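Local structure of unknown protein (Leishmania major, 1R75) at residues 35-40 against 123-128; 51-56 against 113-118; 61-66 against 129-134; 67-72 against 100-105. The protein is of unknown function but belongs to the DUF1935 family and folds as two packed antiparallel beta sheets. All blocks are in the same frame, centred on the assembly; numbering follows the deposited sequence.

Contact 1 of 4, residues 35-40 against 123-128; sequences YPMFSN and WRVDTL
Phe38, from the loop after strand 33-36, meets Leu128 of strand 123-132; the two side chains come from opposite sides and overlap along their lengths. The leucine branch point does the touching: Leu128 CG lies 3.4 Å from Phe38 CD1, a tight carbon-carbon approach that meets the ring obliquely. Both side chains leave the backbone with CG trans to N, Phe38 at chi1 179° and Leu128 at -162°, and this swings ring and branch into the gap between the segments. Leu128 CD2 adds a second touch, 3.9 Å from Phe38 CD1 and 4.2 Å from Phe38 CB. Further out on the ring, Phe38 CE1 comes within 3.8 Å of Leu128 O.

Met37 makes another, looser touch. Its methyl end comes in at the edge of the Trp123 indole, near the ring plane, with Met37 CE 4.3 Å from Trp123 CZ3. The same carbon also reaches Val125, where Met37 CE to Val125 CG2 is again 4.3 Å. Outside the two segments, Trp123 stands edge-to-face with Trp53 and Leu128 packs on Leu42. Within 123-128, Asp126 and Thr127 both face Ala67 in a classic beta bulge.

The contact thus joins the turn after strand 33-36, in one sheet, to strand 123-132, the outermost strand of the other. The two backbones stay well apart and share no hydrogen bond, so the attraction between these segments is apolar, resting on the fit of Phe38 and Leu128 and on the tip of Met37.

Contact 2 of 4, residues 51-56 against 113-118; sequences RRWAFY and QMFVEG
Strands 52-56 and 113-117 run antiparallel at 151° as neighbours in the five-stranded sheet, their register broken by a classic beta bulge in which Phe115 and Val116 both face Trp53. Trp53 N bonds to Val116 O at 2.9 Å, while Trp53 O takes Phe115 N at 2.9 Å and, more weakly, Val116 N. Beyond the bulge Phe55 and Gln113 form a hydrogen-bonded pair with both bonds made, and at the other end Gly118 N reaches Arg51 O.

On the face that meets the second sheet, Phe115 has CG trans to N (chi1 -171°) and Phe55 has CG beside N (chi1 -71°), which brings the rings together edge-to-face. The edge of Phe55 points at the face of Phe115, with Phe55 CE2 over the ring centre; Val116 CG1 lies over the opposite face. Trp53 runs alongside Phe115, Trp53 CE3 to Phe115 CD2 being 3.8 Å. Val68, Phe70 and Cys103 of the facing sheet pack against Phe115.

The other face carries Arg52, Ala54, Met114 and Glu117. Arg52 runs alongside Glu117, with Arg52 CD 3.4 Å from Glu117 OE1, yet the charged ends stop short of a salt bridge. Met114 folds back over Ala54, placing its CE 3.8 Å from Ala54 CB. At the corner the Arg51 guanidinium lays one face over the glycine, with Arg51 NH2 3.5 Å from Gly118 CA.

Contact 3 of 4, residues 61-66 against 129-134; sequences ELIIHV and EARTAE
Ile63 and Arg131 meet because each sets a branch in the notch between its own backbone N and carbonyl carbon: Ile63 CG2, with CG1 trans to N at chi1 177°, and Arg131 CG, at chi1 78°. The two side chains then run alongside each other off one face of the ladder, the isoleucine methyl CG2 3.5 Å from Arg131 CG. It is the aliphatic root of the arginine that touches, not its charged end.

The backbone carrying this pair belongs to strands 62-66 and 129-132, which pair antiparallel in the four-stranded sheet. Ile63 and Arg131 form a hydrogen-bonded pair: Ile63 N to Arg131 O is 2.9 Å, as is Arg131 N to Ile63 O. His65 and Glu129 repeat the pattern two residues on, His65 N reaching Glu129 O at 2.8 Å. Past the strand end the chain makes an inverse gamma turn centred on Ala133, whose N closes on Glu61 O at 2.8 Å while its CB lies 3.5 Å from that same oxygen.

On the other face Ile64 and Ala130 pair, Ala130 CB sitting 4.1 Å from Ile64 CG1, and Leu62 CD1 reaches the same methyl at 4.2 Å.

Backbone bonds therefore fix the register, while Ala130 and Ile64 give an apolar face toward Phe38 and Ile41, and Ile63 and His65 lie among Arg131 and Glu129 on the other.

Contact 4 of 4, residues 67-72 against 100-105; sequences AVLFDY and KYLCEV
Leu69 and Leu102 interlock across an antiparallel ladder, strands 67-71 and 100-105 of the four-stranded sheet. They cross obliquely, with the knob of Leu102 CD1 pressed 3.7 Å from Leu69 CG and 3.6 Å from Val68 O. Leu69 CD2 lies against the root of Lys100. At the next step on this face the small Ala67 leaves room for Glu104, whose CB comes within 3.7 Å of Ala67 CB.

Phe70 lies on the face turned to strand 112-117 of the other sheet. Val68 CG1 covers one face of its ring, toward the rim, and Cys103 SG approaches obliquely, 3.9 Å from Phe70 CE2, in a sulfur-aromatic contact. Tyr101 turns the edge of its ring to the carbonyls of Asp71 and Tyr72, where the pairing with 67-71 gives out.

Paired backbone bonds link Val68 with Cys103 and Phe70 with Tyr101. At the far end of the ladder Lys100 bends at chi2 and chi4 to run beside Asp71, and its ammonium group also holds a water bound by Tyr72 N. Lys100 NZ forms a salt bridge with Asp71 OD1 at 2.6 Å, arriving from above the carboxylate plane.

Contacts 3 and 4 pair strand 62-71 with its two neighbours, 123-132 and 100-107, in the four-stranded sheet; contact 2 is a ladder of the other sheet, and contact 1 bridges the two sheets without a backbone hydrogen bond. Contacts 2 and 4 are partly buried and turn apolar, aromatic faces toward each other, though salt-bridged charge lies at the end of contact 4. Contacts 1 and 3 lie at the surface and share strand 123-132, yet contact 1 is purely apolar while contact 3 is a backbone ladder with exposed charged side chains. Phe55, touching both Met37 and Val66, ties contact 2 to contacts 1 and 3.

Contact 1 of 4, residues 35-40 against 123-128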
# COMPACT_ATOMS: atom_id res chain seq x y z
N TYR A 35 4.42 -6.64 7.05
CA TYR A 35 3.80 -7.88 6.54
C TYR A 35 4.04 -7.97 5.05
O TYR A 35 3.63 -7.03 4.31
CB TYR A 35 2.30 -7.83 6.79
CG TYR A 35 1.87 -7.64 8.24
CD1 TYR A 35 1.51 -8.72 9.04
CD2 TYR A 35 1.79 -6.39 8.78
CE1 TYR A 35 1.06 -8.53 10.37
CE2 TYR A 35 1.35 -6.20 10.09
CZ TYR A 35 0.99 -7.26 10.88
OH TYR A 35 0.60 -6.98 12.17
N PRO A 36 4.75 -9.00 4.56
CA PRO A 36 4.94 -9.13 3.11
C PRO A 36 3.65 -9.53 2.43
O PRO A 36 2.76 -10.16 3.06
CB PRO A 36 6.05 -10.22 2.99
CG PRO A 36 5.88 -11.04 4.20
CD PRO A 36 5.40 -10.10 5.30
N MET A 37 3.49 -9.13 1.17
CA MET A 37 2.20 -9.34 0.49
C MET A 37 2.08 -9.82 -0.97
O MET A 37 1.01 -10.43 -1.36
CB MET A 37 1.44 -8.07 0.53
CG MET A 37 0.87 -7.83 1.84
SD MET A 37 -0.06 -6.40 1.61
CE MET A 37 -1.58 -6.86 1.95
N PHE A 38 3.04 -9.56 -1.81
CA PHE A 38 2.79 -9.76 -3.27
C PHE A 38 4.04 -10.47 -3.84
O PHE A 38 4.90 -9.91 -4.52
CB PHE A 38 2.46 -8.36 -3.89
CG PHE A 38 2.20 -8.34 -5.39
CD1 PHE A 38 0.99 -8.76 -5.92
CD2 PHE A 38 3.15 -7.84 -6.26
CE1 PHE A 38 0.70 -8.68 -7.30
CE2 PHE A 38 2.91 -7.82 -7.64
CZ PHE A 38 1.66 -8.22 -8.16
N SER A 39 4.16 -11.73 -3.44
CA SER A 39 5.36 -12.52 -3.66
C SER A 39 6.51 -11.77 -3.05
O SER A 39 7.56 -11.63 -3.68
CB SER A 39 5.61 -12.78 -5.16
OG SER A 39 6.08 -14.10 -5.40
N ASN A 40 6.32 -11.26 -1.83
CA ASN A 40 7.40 -10.48 -1.22
C ASN A 40 8.00 -9.33 -2.04
O ASN A 40 9.21 -9.06 -2.00
CB ASN A 40 8.52 -11.44 -0.83
CG ASN A 40 7.99 -12.68 -0.23
OD1 ASN A 40 7.35 -12.63 0.83
ND2 ASN A 40 8.14 -13.81 -0.94
N TRP A 123 -11.12 -6.08 6.43
CA TRP A 123 -10.60 -5.55 5.20
C TRP A 123 -10.20 -6.71 4.36
O TRP A 123 -9.94 -7.81 4.90
CB TRP A 123 -9.37 -4.70 5.44
CG TRP A 123 -8.19 -5.38 6.13
CD1 TRP A 123 -8.06 -5.59 7.47
CD2 TRP A 123 -7.03 -5.89 5.53
NE1 TRP A 123 -6.88 -6.22 7.75
CE2 TRP A 123 -6.21 -6.41 6.57
CE3 TRP A 123 -6.60 -6.04 4.23
CZ2 TRP A 123 -4.99 -6.99 6.36
CZ3 TRP A 123 -5.34 -6.61 4.01
CH2 TRP A 123 -4.54 -7.07 5.08
N ARG A 124 -10.11 -6.47 3.07
CA ARG A 124 -9.61 -7.49 2.12
C ARG A 124 -9.00 -6.81 0.93
O ARG A 124 -9.42 -5.75 0.51
CB ARG A 124 -10.67 -8.49 1.64
CG ARG A 124 -11.78 -7.98 0.91
CD ARG A 124 -12.88 -9.05 0.78
NE ARG A 124 -12.38 -9.91 -0.26
CZ ARG A 124 -12.75 -9.83 -1.55
NH1 ARG A 124 -13.72 -8.99 -1.95
NH2 ARG A 124 -12.16 -10.59 -2.46
N VAL A 125 -7.98 -7.44 0.37
CA VAL A 125 -7.48 -6.97 -0.90
C VAL A 125 -8.49 -7.08 -2.01
O VAL A 125 -9.02 -8.16 -2.31
CB VAL A 125 -6.21 -7.66 -1.29
CG1 VAL A 125 -5.81 -7.19 -2.73
CG2 VAL A 125 -5.16 -7.39 -0.29
N ASP A 126 -8.74 -5.96 -2.70
CA ASP A 126 -9.65 -5.92 -3.81
C ASP A 126 -8.90 -6.11 -5.13
O ASP A 126 -9.31 -6.92 -5.99
CB ASP A 126 -10.35 -4.58 -3.81
CG ASP A 126 -11.23 -4.38 -5.00
OD1 ASP A 126 -12.23 -5.13 -5.14
OD2 ASP A 126 -10.99 -3.50 -5.87
N THR A 127 -7.80 -5.37 -5.30
CA THR A 127 -6.94 -5.49 -6.51
C THR A 127 -5.52 -5.41 -6.10
O THR A 127 -5.16 -4.59 -5.21
CB THR A 127 -7.17 -4.24 -7.44
OG1 THR A 127 -8.51 -4.20 -7.89
CG2 THR A 127 -6.29 -4.31 -8.72
N LEU A 128 -4.68 -6.26 -6.66
CA LEU A 128 -3.28 -6.17 -6.44
C LEU A 128 -2.63 -6.51 -7.80
O LEU A 128 -2.81 -7.64 -8.30
CB LEU A 128 -2.88 -7.09 -5.39
CG LEU A 128 -1.57 -6.89 -4.71
CD1 LEU A 128 -1.07 -5.50 -4.47
CD2 LEU A 128 -1.63 -7.64 -3.33

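Contact 2 of 4, residues 51-56 against 113-118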
# COMPACT_ATOMS: atom_id res chain seq x y z
N ARG A 51 -1.68 4.51 14.35
CA ARG A 51 -2.85 3.88 13.74
C ARG A 51 -2.87 4.08 12.19
O ARG A 51 -3.86 4.49 11.61
CB ARG A 51 -4.12 4.33 14.39
CG ARG A 51 -4.30 3.68 15.79
CD ARG A 51 -5.52 4.15 16.62
NE ARG A 51 -6.79 4.27 15.90
CZ ARG A 51 -7.45 5.44 15.74
NH1 ARG A 51 -6.94 6.59 16.19
NH2 ARG A 51 -8.61 5.47 15.10
N ARG A 52 -1.77 3.71 11.59
CA ARG A 52 -1.46 4.07 10.20
C ARG A 52 -0.90 2.90 9.45
O ARG A 52 -0.08 2.11 9.97
CB ARG A 52 -0.42 5.13 10.31
CG ARG A 52 0.03 5.78 9.13
CD ARG A 52 0.86 7.08 9.59
NE ARG A 52 2.19 6.75 10.11
CZ ARG A 52 2.91 7.53 10.91
NH1 ARG A 52 2.45 8.76 11.31
NH2 ARG A 52 4.10 7.14 11.28
N TRP A 53 -1.27 2.82 8.18
CA TRP A 53 -0.67 1.88 7.26
C TRP A 53 0.00 2.58 6.10
O TRP A 53 -0.52 3.60 5.60
CB TRP A 53 -1.73 1.05 6.63
CG TRP A 53 -2.42 0.04 7.42
CD1 TRP A 53 -2.38 -0.19 8.75
CD2 TRP A 53 -3.32 -0.93 6.85
NE1 TRP A 53 -3.23 -1.26 9.08
CE2 TRP A 53 -3.84 -1.70 7.92
CE3 TRP A 53 -3.77 -1.19 5.56
CZ2 TRP A 53 -4.77 -2.75 7.70
CZ3 TRP A 53 -4.67 -2.28 5.34
CH2 TRP A 53 -5.17 -2.99 6.39
N ALA A 54 1.09 1.99 5.68
CA ALA A 54 1.82 2.35 4.52
C ALA A 54 2.24 1.11 3.74
O ALA A 54 2.21 0.01 4.28
CB ALA A 54 3.04 3.13 4.91
N PHE A 55 2.55 1.30 2.46
CA PHE A 55 3.09 0.25 1.59
C PHE A 55 4.46 0.64 1.10
O PHE A 55 4.75 1.82 0.77
CB PHE A 55 2.16 0.05 0.39
CG PHE A 55 0.89 -0.59 0.73
CD1 PHE A 55 0.86 -1.90 1.16
CD2 PHE A 55 -0.30 0.12 0.64
CE1 PHE A 55 -0.42 -2.53 1.46
CE2 PHE A 55 -1.53 -0.48 0.92
CZ PHE A 55 -1.57 -1.81 1.39
N TYR A 56 5.33 -0.35 1.06
CA TYR A 56 6.68 -0.20 0.52
C TYR A 56 6.85 -1.22 -0.61
O TYR A 56 6.49 -2.38 -0.45
CB TYR A 56 7.73 -0.37 1.65
CG TYR A 56 9.12 -0.54 1.10
CD1 TYR A 56 9.76 0.52 0.47
CD2 TYR A 56 9.77 -1.75 1.17
CE1 TYR A 56 11.01 0.37 -0.12
CE2 TYR A 56 11.03 -1.93 0.59
CZ TYR A 56 11.64 -0.87 -0.00
OH TYR A 56 12.85 -1.01 -0.57
N GLN A 113 4.43 4.58 0.15
CA GLN A 113 3.19 5.34 0.09
C GLN A 113 2.43 5.18 1.40
O GLN A 113 2.02 4.07 1.74
CB GLN A 113 2.35 4.91 -1.15
CG GLN A 113 2.94 5.39 -2.43
CD GLN A 113 2.50 6.85 -2.73
OE1 GLN A 113 2.32 7.65 -1.83
NE2 GLN A 113 2.27 7.15 -3.96
N MET A 114 2.14 6.30 2.10
CA MET A 114 1.11 6.32 3.16
C MET A 114 -0.25 5.97 2.52
O MET A 114 -0.57 6.36 1.41
CB MET A 114 1.05 7.74 3.79
CG MET A 114 2.33 8.09 4.48
SD MET A 114 2.56 6.94 5.95
CE MET A 114 3.99 6.75 5.45
N PHE A 115 -1.02 5.16 3.23
CA PHE A 115 -2.23 4.61 2.74
C PHE A 115 -3.44 5.08 3.49
O PHE A 115 -4.34 5.83 2.94
CB PHE A 115 -2.05 3.10 2.72
CG PHE A 115 -3.17 2.38 2.01
CD1 PHE A 115 -3.51 2.72 0.73
CD2 PHE A 115 -3.88 1.30 2.65
CE1 PHE A 115 -4.53 2.03 0.04
CE2 PHE A 115 -4.94 0.68 1.97
CZ PHE A 115 -5.22 1.04 0.66
N VAL A 116 -3.62 4.61 4.76
CA VAL A 116 -4.79 4.98 5.55
C VAL A 116 -4.41 5.18 6.99
O VAL A 116 -3.39 4.71 7.49
CB VAL A 116 -5.95 3.93 5.50
CG1 VAL A 116 -6.42 3.79 4.17
CG2 VAL A 116 -5.48 2.58 6.04
N GLU A 117 -5.23 5.89 7.69
CA GLU A 117 -5.02 6.07 9.11
C GLU A 117 -6.35 6.00 9.82
O GLU A 117 -7.34 6.55 9.36
CB GLU A 117 -4.37 7.46 9.30
CG GLU A 117 -4.10 7.84 10.72
CD GLU A 117 -2.98 8.91 10.86
OE1 GLU A 117 -1.98 8.85 10.10
OE2 GLU A 117 -3.12 9.76 11.77
N GLY A 118 -6.37 5.30 10.95
CA GLY A 118 -7.54 5.24 11.78
C GLY A 118 -7.79 3.80 12.24
O GLY A 118 -6.86 3.05 12.36

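Contact 3 of 4, residues 61-66 against 129-134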
# COMPACT_ATOMS: atom_id res chain seq x y z
N GLU A 61 11.92 -2.45 -10.39
CA GLU A 61 11.39 -2.41 -11.76
C GLU A 61 9.90 -2.35 -11.94
O GLU A 61 9.44 -2.18 -13.11
CB GLU A 61 11.86 -3.65 -12.59
CG GLU A 61 12.94 -4.57 -12.01
CD GLU A 61 13.63 -5.44 -13.10
OE1 GLU A 61 12.94 -5.94 -14.05
OE2 GLU A 61 14.89 -5.63 -13.02
N LEU A 62 9.14 -2.57 -10.85
CA LEU A 62 7.65 -2.66 -10.94
C LEU A 62 6.94 -1.50 -10.29
O LEU A 62 7.38 -1.06 -9.28
CB LEU A 62 7.17 -3.92 -10.19
CG LEU A 62 7.74 -5.25 -10.70
CD1 LEU A 62 7.07 -6.38 -9.99
CD2 LEU A 62 7.47 -5.37 -12.11
N ILE A 63 5.83 -1.05 -10.88
CA ILE A 63 4.83 -0.19 -10.24
C ILE A 63 3.66 -1.07 -9.82
O ILE A 63 3.21 -1.93 -10.61
CB ILE A 63 4.40 0.98 -11.09
CG1 ILE A 63 3.31 1.78 -10.38
CG2 ILE A 63 3.88 0.61 -12.38
CD1 ILE A 63 2.97 3.06 -11.16
N ILE A 64 3.24 -0.92 -8.57
CA ILE A 64 2.24 -1.82 -7.96
C ILE A 64 1.01 -1.00 -7.70
O ILE A 64 1.10 0.12 -7.22
CB ILE A 64 2.75 -2.47 -6.70
CG1 ILE A 64 4.01 -3.33 -7.01
CG2 ILE A 64 1.61 -3.25 -5.96
CD1 ILE A 64 4.70 -3.79 -5.84
N HIS A 65 -0.16 -1.50 -8.12
CA HIS A 65 -1.41 -0.81 -7.80
C HIS A 65 -2.14 -1.65 -6.79
O HIS A 65 -2.33 -2.83 -7.02
CB HIS A 65 -2.30 -0.69 -9.04
CG HIS A 65 -3.66 -0.10 -8.78
ND1 HIS A 65 -4.83 -0.81 -8.94
CD2 HIS A 65 -4.03 1.11 -8.31
CE1 HIS A 65 -5.85 -0.06 -8.58
NE2 HIS A 65 -5.39 1.11 -8.22
N VAL A 66 -2.51 -1.07 -5.66
CA VAL A 66 -3.14 -1.83 -4.59
C VAL A 66 -4.45 -1.15 -4.23
O VAL A 66 -4.53 0.08 -4.15
CB VAL A 66 -2.22 -2.07 -3.39
CG1 VAL A 66 -1.62 -0.83 -2.85
CG2 VAL A 66 -2.95 -2.89 -2.23
N GLU A 129 -2.06 -5.50 -8.45
CA GLU A 129 -1.56 -5.61 -9.83
C GLU A 129 -0.20 -4.95 -9.97
O GLU A 129 0.10 -3.99 -9.28
CB GLU A 129 -2.50 -4.88 -10.78
CG GLU A 129 -2.34 -5.30 -12.22
CD GLU A 129 -3.61 -5.94 -12.79
OE1 GLU A 129 -4.75 -5.52 -12.36
OE2 GLU A 129 -3.47 -6.88 -13.66
N ALA A 130 0.67 -5.49 -10.82
CA ALA A 130 1.92 -4.83 -11.03
C ALA A 130 2.20 -4.79 -12.50
O ALA A 130 1.78 -5.70 -13.24
CB ALA A 130 3.02 -5.52 -10.30
N ARG A 131 2.96 -3.77 -12.89
CA ARG A 131 3.42 -3.67 -14.28
C ARG A 131 4.81 -3.10 -14.27
O ARG A 131 5.24 -2.56 -13.26
CB ARG A 131 2.44 -2.86 -15.10
CG ARG A 131 2.50 -1.36 -14.94
CD ARG A 131 1.32 -0.59 -15.56
NE ARG A 131 1.27 -0.64 -17.03
CZ ARG A 131 0.65 0.27 -17.82
NH1 ARG A 131 -0.01 1.32 -17.30
NH2 ARG A 131 0.69 0.11 -19.14
N THR A 132 5.58 -3.31 -15.35
CA THR A 132 6.94 -2.74 -15.36
C THR A 132 6.79 -1.25 -15.28
O THR A 132 5.84 -0.65 -15.85
CB THR A 132 7.71 -3.12 -16.71
OG1 THR A 132 6.84 -2.77 -17.78
CG2 THR A 132 7.77 -4.46 -16.87
N ALA A 133 7.71 -0.62 -14.58
CA ALA A 133 7.69 0.80 -14.44
C ALA A 133 8.34 1.51 -15.64
O ALA A 133 9.40 2.07 -15.49
CB ALA A 133 8.35 1.17 -13.17
N GLU A 134 7.60 1.52 -16.75
CA GLU A 134 7.98 2.11 -18.04
C GLU A 134 6.75 2.68 -18.73
O GLU A 134 5.64 2.17 -18.56
CB GLU A 134 8.69 1.08 -18.90
CG GLU A 134 7.87 0.17 -19.76
CD GLU A 134 8.76 -0.78 -20.55
OE1 GLU A 134 9.97 -0.83 -20.22
OE2 GLU A 134 8.26 -1.50 -21.48

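Contact 4 of 4, residues 67-72 against 100-105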
# COMPACT_ATOMS: atom_id res chain seq x y z
N ALA A 67 -5.52 -1.93 -4.15
CA ALA A 67 -6.76 -1.44 -3.61
C ALA A 67 -7.29 -2.40 -2.57
O ALA A 67 -7.30 -3.62 -2.77
CB ALA A 67 -7.84 -1.28 -4.69
N VAL A 68 -7.81 -1.81 -1.48
CA VAL A 68 -8.25 -2.53 -0.34
C VAL A 68 -9.66 -2.06 -0.02
O VAL A 68 -9.96 -0.88 -0.06
CB VAL A 68 -7.35 -2.27 0.86
CG1 VAL A 68 -7.92 -2.92 2.11
CG2 VAL A 68 -5.87 -2.73 0.61
N LEU A 69 -10.52 -2.99 0.28
CA LEU A 69 -11.89 -2.73 0.65
C LEU A 69 -12.03 -2.95 2.14
O LEU A 69 -11.71 -4.04 2.64
CB LEU A 69 -12.78 -3.77 0.02
CG LEU A 69 -13.17 -3.72 -1.38
CD1 LEU A 69 -13.50 -5.21 -1.85
CD2 LEU A 69 -14.40 -2.72 -1.50
N PHE A 70 -12.52 -1.94 2.83
CA PHE A 70 -12.68 -1.88 4.25
C PHE A 70 -14.17 -1.93 4.61
O PHE A 70 -15.05 -1.41 3.85
CB PHE A 70 -12.04 -0.64 4.81
CG PHE A 70 -10.58 -0.56 4.66
CD1 PHE A 70 -9.70 -1.00 5.67
CD2 PHE A 70 -10.04 0.17 3.57
CE1 PHE A 70 -8.35 -0.87 5.53
CE2 PHE A 70 -8.70 0.34 3.48
CZ PHE A 70 -7.85 -0.15 4.44
N ASP A 71 -14.49 -2.72 5.61
CA ASP A 71 -15.85 -2.85 6.09
C ASP A 71 -16.37 -1.53 6.71
O ASP A 71 -15.62 -0.65 7.15
CB ASP A 71 -16.01 -3.96 7.15
CG ASP A 71 -15.79 -5.34 6.60
OD1 ASP A 71 -15.68 -5.55 5.32
OD2 ASP A 71 -15.77 -6.30 7.43
N TYR A 72 -17.70 -1.49 6.76
CA TYR A 72 -18.54 -0.29 6.94
C TYR A 72 -18.22 0.32 8.29
O TYR A 72 -18.29 1.52 8.48
CB TYR A 72 -20.05 -0.72 6.85
CG TYR A 72 -20.54 -1.44 8.14
CD1 TYR A 72 -21.25 -0.75 9.13
CD2 TYR A 72 -20.25 -2.80 8.38
CE1 TYR A 72 -21.67 -1.38 10.32
CE2 TYR A 72 -20.63 -3.44 9.59
CZ TYR A 72 -21.35 -2.73 10.54
OH TYR A 72 -21.74 -3.34 11.73
N LYS A 100 -19.04 -0.28 1.83
CA LYS A 100 -17.62 -0.47 2.15
C LYS A 100 -16.86 0.75 1.66
O LYS A 100 -17.42 1.60 0.94
CB LYS A 100 -17.13 -1.70 1.45
CG LYS A 100 -17.94 -2.91 1.88
CD LYS A 100 -17.16 -4.20 1.93
CE LYS A 100 -18.11 -5.32 2.39
NZ LYS A 100 -17.82 -5.73 3.84
N TYR A 101 -15.62 0.83 2.06
CA TYR A 101 -14.71 1.90 1.67
C TYR A 101 -13.63 1.26 0.82
O TYR A 101 -12.99 0.31 1.23
CB TYR A 101 -14.10 2.52 2.86
CG TYR A 101 -15.08 2.96 3.90
CD1 TYR A 101 -15.84 4.13 3.71
CD2 TYR A 101 -15.26 2.24 5.06
CE1 TYR A 101 -16.76 4.56 4.65
CE2 TYR A 101 -16.16 2.63 5.98
CZ TYR A 101 -16.92 3.79 5.80
OH TYR A 101 -17.82 4.16 6.81
N LEU A 102 -13.45 1.75 -0.38
CA LEU A 102 -12.39 1.33 -1.24
C LEU A 102 -11.32 2.37 -1.26
O LEU A 102 -11.60 3.56 -1.52
CB LEU A 102 -12.96 1.07 -2.61
CG LEU A 102 -12.01 0.45 -3.61
CD1 LEU A 102 -11.67 -0.93 -3.25
CD2 LEU A 102 -12.73 0.51 -4.98
N CYS A 103 -10.10 1.97 -0.90
CA CYS A 103 -8.92 2.82 -0.94
C CYS A 103 -7.83 2.25 -1.78
O CYS A 103 -7.58 1.04 -1.78
CB CYS A 103 -8.32 3.03 0.43
SG CYS A 103 -9.37 3.76 1.67
N GLU A 104 -7.21 3.10 -2.60
CA GLU A 104 -6.30 2.59 -3.58
C GLU A 104 -5.15 3.55 -3.79
O GLU A 104 -5.36 4.81 -3.69
CB GLU A 104 -7.01 2.31 -4.87
CG GLU A 104 -7.46 3.47 -5.63
CD GLU A 104 -8.29 3.07 -6.91
OE1 GLU A 104 -8.08 1.98 -7.51
OE2 GLU A 104 -9.14 3.89 -7.33
N VAL A 105 -3.98 3.01 -4.13
CA VAL A 105 -2.80 3.83 -4.35
C VAL A 105 -1.89 3.05 -5.32
O VAL A 105 -1.92 1.82 -5.40
CB VAL A 105 -2.06 4.19 -2.99
CG1 VAL A 105 -1.36 2.98 -2.41
CG2 VAL A 105 -1.17 5.44 -3.14
O HOH W 1 -19.03 -3.67 5.15